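Local atomic coordinates of imidazoleglycerol-phosphate dehydratase (PDB entry 2AE8), a protein that catalyses the dehydration of imidazoleglycerol phosphate to imidazoleacetol phosphate, the sixth step of histidine biosynthesis, using two manganese ions per subunit. Residues Y118-I123 with L129-V134; A172-H177 with K195-A200. One frame throughout, in Å; residues are numbered along the deposited sequence.

Interaction 1: Y118-I123 with L129-V134; sequences YGTMYI and LARVVV
Arg131 starts out with CG anti to its backbone N (chi1 173°), and a bend at chi3 (65°) then carries its guanidinium to the hydroxyl of Tyr122. The two side chains run side by side from a non-hydrogen-bonded pair of the antiparallel hairpin made by 118-123 and 129-134. Arg131 CB lies over one face of the Tyr122 ring in a CH-pi contact, 3.9 Å from its centroid, and the chain runs on past the rim, with Arg131 CD 3.5 Å from Tyr122 CZ. Arg131 NH1 then donates to Tyr122 OH at 3.0 Å, with the oxygen in the guanidinium plane, while ring and guanidinium stand 82° apart. At the ring edge, Leu129 CD1 approaches Tyr122 CD2 at 4.1 Å. Further along the same face Thr120 lies beside Val133, OG1 being 3.6 Å from Val133 CG2. Paired backbone bonds link Gly119 with Val134, Met121 (selenomethionine) with Val132 and Ile123 with Ala130; Val134 N to Gly119 O measures 2.8 Å. The opposite face, with Val132, Val134 and Ile123, rests on helix 186-205. Tyr122 OH also bonds to Tyr122 of two neighbouring subunits, and Arg131 NH2 forms a salt bridge to Asp179. The buried arginine is thus gripped at both terminal nitrogens, and its charge, probably balanced by Asp179, may polarise the phenol where subunits meet.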
ATOM      1  N   TYR B 118      13.875 -12.444  44.726  1.00 31.83           N
ATOM      2  CA  TYR B 118      13.910 -12.325  43.268  1.00 31.87           C
ATOM      3  C   TYR B 118      14.529 -13.566  42.641  1.00 31.51           C
ATOM      4  O   TYR B 118      15.609 -13.991  43.037  1.00 30.91           O
ATOM      5  CB  TYR B 118      14.720 -11.077  42.863  1.00 32.36           C
ATOM      6  CG  TYR B 118      14.288  -9.815  43.595  1.00 32.92           C
ATOM      7  CD1 TYR B 118      14.938  -9.404  44.766  1.00 34.03           C
ATOM      8  CD2 TYR B 118      13.223  -9.044  43.129  1.00 33.41           C
ATOM      9  CE1 TYR B 118      14.541  -8.258  45.454  1.00 32.66           C
ATOM     10  CE2 TYR B 118      12.819  -7.895  43.808  1.00 32.52           C
ATOM     11  CZ  TYR B 118      13.479  -7.520  44.977  1.00 32.80           C
ATOM     12  OH  TYR B 118      13.082  -6.388  45.647  1.00 33.95           O
ATOM     13  N   GLY B 119      13.846 -14.153  41.658  1.00 30.54           N
ATOM     14  CA  GLY B 119      14.419 -15.264  40.888  1.00 29.98           C
ATOM     15  C   GLY B 119      14.090 -15.151  39.407  1.00 29.98           C
ATOM     16  O   GLY B 119      12.944 -14.847  39.054  1.00 29.80           O
ATOM     17  N   THR B 120      15.099 -15.375  38.564  1.00 29.34           N
ATOM     18  CA  THR B 120      14.952 -15.421  37.100  1.00 29.72           C
ATOM     19  C   THR B 120      15.580 -16.709  36.550  1.00 29.60           C
ATOM     20  O   THR B 120      16.712 -17.057  36.910  1.00 29.54           O
ATOM     21  CB  THR B 120      15.628 -14.194  36.443  1.00 29.76           C
ATOM     22  OG1 THR B 120      14.907 -13.011  36.802  1.00 31.80           O
ATOM     23  CG2 THR B 120      15.631 -14.296  34.913  1.00 30.09           C
HETATM   24  N   MSE B 121      14.858 -17.415  35.680  1.00 29.19           N
HETATM   25  CA  MSE B 121      15.401 -18.611  35.037  1.00 29.66           C
HETATM   26  C   MSE B 121      15.103 -18.664  33.526  1.00 28.77           C
HETATM   27  O   MSE B 121      13.974 -18.442  33.104  1.00 27.23           O
HETATM   28  CB  MSE B 121      14.850 -19.871  35.705  1.00 30.38           C
HETATM   29  CG  MSE B 121      15.499 -21.150  35.215  1.00 35.25           C
HETATM   30 SE   MSE B 121      17.308 -21.289  35.984  1.00 50.33          SE
HETATM   31  CE  MSE B 121      18.027 -22.594  34.864  1.00 41.10           C
ATOM     32  N   TYR B 122      16.129 -18.971  32.741  1.00 28.01           N
ATOM     33  CA  TYR B 122      15.960 -19.298  31.333  1.00 27.69           C
ATOM     34  C   TYR B 122      16.036 -20.815  31.209  1.00 27.89           C
ATOM     35  O   TYR B 122      16.947 -21.452  31.779  1.00 27.52           O
ATOM     36  CB  TYR B 122      17.066 -18.650  30.495  1.00 27.59           C
ATOM     37  CG  TYR B 122      16.835 -17.198  30.132  1.00 27.74           C
ATOM     38  CD1 TYR B 122      17.203 -16.171  30.998  1.00 29.43           C
ATOM     39  CD2 TYR B 122      16.277 -16.853  28.909  1.00 27.03           C
ATOM     40  CE1 TYR B 122      17.006 -14.834  30.660  1.00 28.90           C
ATOM     41  CE2 TYR B 122      16.087 -15.523  28.561  1.00 28.28           C
ATOM     42  CZ  TYR B 122      16.452 -14.525  29.435  1.00 27.97           C
ATOM     43  OH  TYR B 122      16.255 -13.218  29.073  1.00 27.61           O
ATOM     44  N   ILE B 123      15.075 -21.406  30.509  1.00 26.16           N
ATOM     45  CA  ILE B 123      15.137 -22.834  30.209  1.00 27.04           C
ATOM     46  C   ILE B 123      14.949 -23.087  28.705  1.00 27.40           C
ATOM     47  O   ILE B 123      13.913 -22.703  28.143  1.00 27.74           O
ATOM     48  CB  ILE B 123      14.059 -23.642  30.967  1.00 26.86           C
ATOM     49  CG1 ILE B 123      14.278 -23.594  32.492  1.00 26.75           C
ATOM     50  CG2 ILE B 123      13.993 -25.116  30.426  1.00 27.01           C
ATOM     51  CD1 ILE B 123      15.416 -24.455  32.979  1.00 27.26           C
ATOM     52  N   LEU B 129      12.700 -21.678  23.978  1.00 24.53           N
ATOM     53  CA  LEU B 129      13.395 -21.010  25.075  1.00 24.37           C
ATOM     54  C   LEU B 129      12.362 -20.224  25.883  1.00 24.73           C
ATOM     55  O   LEU B 129      11.607 -19.436  25.308  1.00 24.55           O
ATOM     56  CB  LEU B 129      14.492 -20.073  24.551  1.00 24.02           C
ATOM     57  CG  LEU B 129      15.275 -19.272  25.604  1.00 24.02           C
ATOM     58  CD1 LEU B 129      16.177 -20.180  26.469  1.00 24.14           C
ATOM     59  CD2 LEU B 129      16.100 -18.207  24.921  1.00 23.29           C
ATOM     60  N   ALA B 130      12.294 -20.467  27.193  1.00 23.93           N
ATOM     61  CA  ALA B 130      11.429 -19.677  28.051  1.00 23.99           C
ATOM     62  C   ALA B 130      12.208 -18.934  29.121  1.00 24.09           C
ATOM     63  O   ALA B 130      13.258 -19.418  29.600  1.00 23.46           O
ATOM     64  CB  ALA B 130      10.337 -20.539  28.679  1.00 24.59           C
ATOM     65  N   ARG B 131      11.697 -17.759  29.486  1.00 23.50           N
ATOM     66  CA  ARG B 131      12.213 -17.005  30.624  1.00 23.57           C
ATOM     67  C   ARG B 131      11.077 -16.767  31.598  1.00 23.71           C
ATOM     68  O   ARG B 131       9.993 -16.328  31.207  1.00 23.99           O
ATOM     69  CB  ARG B 131      12.807 -15.652  30.215  1.00 23.68           C
ATOM     70  CG  ARG B 131      13.190 -14.764  31.413  1.00 24.35           C
ATOM     71  CD  ARG B 131      13.577 -13.353  31.004  1.00 25.02           C
ATOM     72  NE  ARG B 131      12.442 -12.631  30.429  1.00 25.35           N
ATOM     73  CZ  ARG B 131      12.458 -12.049  29.233  1.00 27.14           C
ATOM     74  NH1 ARG B 131      13.560 -12.095  28.485  1.00 25.45           N
ATOM     75  NH2 ARG B 131      11.373 -11.420  28.792  1.00 24.80           N
ATOM     76  N   VAL B 132      11.333 -17.034  32.874  1.00 22.95           N
ATOM     77  CA  VAL B 132      10.366 -16.683  33.917  1.00 23.68           C
ATOM     78  C   VAL B 132      11.067 -15.870  34.990  1.00 24.32           C
ATOM     79  O   VAL B 132      12.168 -16.226  35.429  1.00 24.64           O
ATOM     80  CB  VAL B 132       9.660 -17.902  34.501  1.00 23.72           C
ATOM     81  CG1 VAL B 132       8.713 -17.473  35.619  1.00 22.29           C
ATOM     82  CG2 VAL B 132       8.883 -18.647  33.383  1.00 24.03           C
ATOM     83  N   VAL B 133      10.418 -14.779  35.383  1.00 24.94           N
ATOM     84  CA  VAL B 133      10.910 -13.850  36.396  1.00 25.93           C
ATOM     85  C   VAL B 133       9.877 -13.852  37.509  1.00 27.26           C
ATOM     86  O   VAL B 133       8.709 -13.579  37.256  1.00 26.73           O
ATOM     87  CB  VAL B 133      11.041 -12.390  35.831  1.00 26.40           C
ATOM     88  CG1 VAL B 133      11.425 -11.414  36.937  1.00 24.28           C
ATOM     89  CG2 VAL B 133      12.071 -12.337  34.683  1.00 25.11           C
ATOM     90  N   VAL B 134      10.293 -14.183  38.733  1.00 28.53           N
ATOM     91  CA  VAL B 134       9.376 -14.048  39.881  1.00 29.13           C
ATOM     92  C   VAL B 134       9.892 -13.131  40.976  1.00 29.96           C
ATOM     93  O   VAL B 134      11.094 -13.080  41.259  1.00 30.00           O
ATOM     94  CB  VAL B 134       8.758 -15.402  40.449  1.00 30.58           C
ATOM     95  CG1 VAL B 134       9.011 -16.625  39.583  1.00 29.35           C
ATOM     96  CG2 VAL B 134       9.037 -15.632  41.963  1.00 29.14           C
TER

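Interaction 2: A172-H177 with K195-A200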
ATOM      1  N   ALA B 172      -0.744 -16.865  45.546  1.00 27.73           N
ATOM      2  CA  ALA B 172       0.526 -16.751  46.241  1.00 26.99           C
ATOM      3  C   ALA B 172       1.026 -15.316  46.434  1.00 27.42           C
ATOM      4  O   ALA B 172       2.029 -15.093  47.142  1.00 27.68           O
ATOM      5  CB  ALA B 172       1.590 -17.611  45.550  1.00 27.10           C
ATOM      6  N   ARG B 173       0.340 -14.349  45.817  1.00 27.71           N
ATOM      7  CA  ARG B 173       0.734 -12.925  45.844  1.00 27.12           C
ATOM      8  C   ARG B 173       2.156 -12.704  45.324  1.00 27.33           C
ATOM      9  O   ARG B 173       2.949 -11.951  45.930  1.00 27.33           O
ATOM     10  CB  ARG B 173       0.560 -12.303  47.249  1.00 26.99           C
ATOM     11  CG  ARG B 173      -0.817 -12.562  47.878  1.00 26.28           C
ATOM     12  CD  ARG B 173      -1.018 -11.742  49.150  1.00 28.27           C
ATOM     13  NE  ARG B 173      -0.941 -10.312  48.874  1.00 31.03           N
ATOM     14  CZ  ARG B 173      -1.968  -9.581  48.459  1.00 33.00           C
ATOM     15  NH1 ARG B 173      -3.153 -10.150  48.296  1.00 33.48           N
ATOM     16  NH2 ARG B 173      -1.805  -8.286  48.199  1.00 33.31           N
ATOM     17  N   LEU B 174       2.482 -13.375  44.215  1.00 26.55           N
ATOM     18  CA  LEU B 174       3.748 -13.149  43.503  1.00 26.34           C
ATOM     19  C   LEU B 174       3.533 -12.173  42.354  1.00 26.03           C
ATOM     20  O   LEU B 174       2.429 -12.075  41.821  1.00 25.90           O
ATOM     21  CB  LEU B 174       4.298 -14.460  42.895  1.00 26.10           C
ATOM     22  CG  LEU B 174       4.330 -15.702  43.790  1.00 26.89           C
ATOM     23  CD1 LEU B 174       4.647 -16.950  42.958  1.00 27.40           C
ATOM     24  CD2 LEU B 174       5.344 -15.530  44.930  1.00 28.02           C
ATOM     25  N   THR B 175       4.580 -11.442  41.992  1.00 26.85           N
ATOM     26  CA  THR B 175       4.609 -10.761  40.695  1.00 27.35           C
ATOM     27  C   THR B 175       5.430 -11.683  39.792  1.00 27.74           C
ATOM     28  O   THR B 175       6.575 -12.036  40.134  1.00 28.10           O
ATOM     29  CB  THR B 175       5.262  -9.367  40.780  1.00 27.66           C
ATOM     30  OG1 THR B 175       4.525  -8.551  41.700  1.00 28.58           O
ATOM     31  CG2 THR B 175       5.254  -8.681  39.410  1.00 27.84           C
ATOM     32  N   THR B 176       4.856 -12.101  38.669  1.00 26.44           N
ATOM     33  CA  THR B 176       5.535 -13.069  37.786  1.00 26.17           C
ATOM     34  C   THR B 176       5.393 -12.669  36.315  1.00 26.28           C
ATOM     35  O   THR B 176       4.298 -12.334  35.881  1.00 26.15           O
ATOM     36  CB  THR B 176       4.985 -14.502  38.016  1.00 25.93           C
ATOM     37  OG1 THR B 176       5.268 -14.901  39.367  1.00 25.95           O
ATOM     38  CG2 THR B 176       5.617 -15.519  37.051  1.00 24.88           C
ATOM     39  N   HIS B 177       6.509 -12.681  35.579  1.00 25.43           N
ATOM     40  CA  HIS B 177       6.486 -12.504  34.124  1.00 24.84           C
ATOM     41  C   HIS B 177       6.942 -13.799  33.467  1.00 25.04           C
ATOM     42  O   HIS B 177       8.060 -14.261  33.704  1.00 24.52           O
ATOM     43  CB  HIS B 177       7.386 -11.333  33.694  1.00 24.31           C
ATOM     44  CG  HIS B 177       6.789  -9.976  33.974  1.00 24.60           C
ATOM     45  ND1 HIS B 177       6.574  -9.041  32.988  1.00 25.57           N
ATOM     46  CD2 HIS B 177       6.344  -9.414  35.125  1.00 24.63           C
ATOM     47  CE1 HIS B 177       6.017  -7.962  33.511  1.00 24.90           C
ATOM     48  NE2 HIS B 177       5.879  -8.158  34.810  1.00 26.99           N
ATOM     49  N   LYS B 195       9.395 -25.647  34.030  1.00 26.87           N
ATOM     50  CA  LYS B 195      10.752 -25.736  34.560  1.00 26.98           C
ATOM     51  C   LYS B 195      11.286 -24.374  35.019  1.00 26.74           C
ATOM     52  O   LYS B 195      11.814 -24.240  36.125  1.00 26.36           O
ATOM     53  CB  LYS B 195      11.723 -26.386  33.561  1.00 26.89           C
ATOM     54  CG  LYS B 195      11.518 -27.919  33.332  1.00 29.38           C
ATOM     55  CD  LYS B 195      12.591 -28.542  32.389  1.00 29.02           C
ATOM     56  CE  LYS B 195      14.041 -28.310  32.893  1.00 30.65           C
ATOM     57  NZ  LYS B 195      15.049 -29.138  32.130  1.00 33.70           N
ATOM     58  N   ALA B 196      11.149 -23.361  34.170  1.00 25.99           N
ATOM     59  CA  ALA B 196      11.647 -22.033  34.483  1.00 25.48           C
ATOM     60  C   ALA B 196      10.918 -21.403  35.666  1.00 25.67           C
ATOM     61  O   ALA B 196      11.558 -20.810  36.514  1.00 26.96           O
ATOM     62  CB  ALA B 196      11.565 -21.119  33.254  1.00 25.88           C
ATOM     63  N   PHE B 197       9.593 -21.492  35.709  1.00 25.34           N
ATOM     64  CA  PHE B 197       8.857 -20.932  36.835  1.00 25.59           C
ATOM     65  C   PHE B 197       9.287 -21.581  38.161  1.00 26.50           C
ATOM     66  O   PHE B 197       9.518 -20.887  39.148  1.00 25.91           O
ATOM     67  CB  PHE B 197       7.348 -21.121  36.669  1.00 25.39           C
ATOM     68  CG  PHE B 197       6.556 -20.695  37.892  1.00 26.53           C
ATOM     69  CD1 PHE B 197       6.274 -19.354  38.118  1.00 26.91           C
ATOM     70  CD2 PHE B 197       6.130 -21.646  38.837  1.00 27.49           C
ATOM     71  CE1 PHE B 197       5.559 -18.946  39.243  1.00 27.59           C
ATOM     72  CE2 PHE B 197       5.428 -21.251  39.972  1.00 26.20           C
ATOM     73  CZ  PHE B 197       5.132 -19.897  40.175  1.00 26.82           C
ATOM     74  N   SER B 198       9.363 -22.915  38.169  1.00 27.23           N
ATOM     75  CA  SER B 198       9.715 -23.686  39.370  1.00 28.09           C
ATOM     76  C   SER B 198      11.089 -23.277  39.873  1.00 28.82           C
ATOM     77  O   SER B 198      11.273 -23.054  41.062  1.00 29.59           O
ATOM     78  CB  SER B 198       9.766 -25.171  39.053  1.00 27.55           C
ATOM     79  OG  SER B 198       8.554 -25.599  38.499  1.00 27.49           O
ATOM     80  N   ARG B 199      12.053 -23.204  38.963  1.00 29.05           N
ATOM     81  CA  ARG B 199      13.408 -22.872  39.327  1.00 29.69           C
ATOM     82  C   ARG B 199      13.501 -21.450  39.836  1.00 29.38           C
ATOM     83  O   ARG B 199      14.132 -21.206  40.851  1.00 28.93           O
ATOM     84  CB  ARG B 199      14.364 -23.084  38.162  1.00 30.05           C
ATOM     85  CG  ARG B 199      14.629 -24.541  37.853  1.00 34.10           C
ATOM     86  CD  ARG B 199      16.073 -24.725  37.449  1.00 38.77           C
ATOM     87  NE  ARG B 199      16.552 -26.029  37.904  1.00 44.79           N
ATOM     88  CZ  ARG B 199      17.780 -26.274  38.349  1.00 45.47           C
ATOM     89  NH1 ARG B 199      18.704 -25.315  38.409  1.00 46.22           N
ATOM     90  NH2 ARG B 199      18.084 -27.497  38.725  1.00 47.98           N
ATOM     91  N   ALA B 200      12.865 -20.515  39.130  1.00 29.15           N
ATOM     92  CA  ALA B 200      12.834 -19.109  39.546  1.00 28.88           C
ATOM     93  C   ALA B 200      12.194 -18.962  40.926  1.00 29.28           C
ATOM     94  O   ALA B 200      12.688 -18.195  41.765  1.00 29.06           O
ATOM     95  CB  ALA B 200      12.060 -18.253  38.521  1.00 29.06           C
TER
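The Phe197 ring meets 172-177 with its edge: Leu174 CD1 and Thr176 CG2 both lie near its plane. Leu174 CD1 is 4.1 Å from Phe197 CZ, at the far end of the ring, whereas Thr176 CG2 sits 4.0 Å from Phe197 CD1, nearer the root. The threonine side chain crosses the phenylalanine at about a right angle. CG of Phe197 is anti to the backbone N (chi1 173°), which swings the ring from helix 186-205 toward the start of strand 175-182. Thr176 turns its methyl to the aromatic edge, and its OG1 also passes Phe197 CE1 at 4.1 Å. Just upstream, helix 159-171 ends in a Schellman motif at Arg173, whose positive phi (57°) turns the chain into the strand. That helix adds Val168 and Val169 to the surroundings of Phe197, and Phe165 of the same helix meets its ring edge-to-face; Phe70 touches it from helix 61-74. The contact therefore joins the second half-domain's sheet to a helix lying against it, in the interior of the beta-alpha-beta sandwich. With no hydrogen bond across the two segments, the join rests on dispersion and the burial of apolar groups, and nothing polar between them fixes the direction of the ring.

In the fold
Both contacts are buried and both involve the sheet of the second half-domain, where strands 128-135 and 175-182 are neighbours: Val133 O and His177 N lie 2.9 Å apart, probably hydrogen-bonded. Interaction 1 joins an outer strand of that sheet to its neighbour, strand against strand, and covers 521 Å²; interaction 2 ties it to helix 186-205 through three side chains and 102 Å². The helix serves both, since Ala196 and Ala200 pack against the hairpin while Phe197 reaches the other strand. Chemistry follows position. Nearer the chain's centre, interaction 2 is apolar, whereas the face of 118-123 and 129-134 carrying Tyr122 and Arg131 turns to neighbouring subunits and mixes the Tyr122-Arg131 bond with apolar packing.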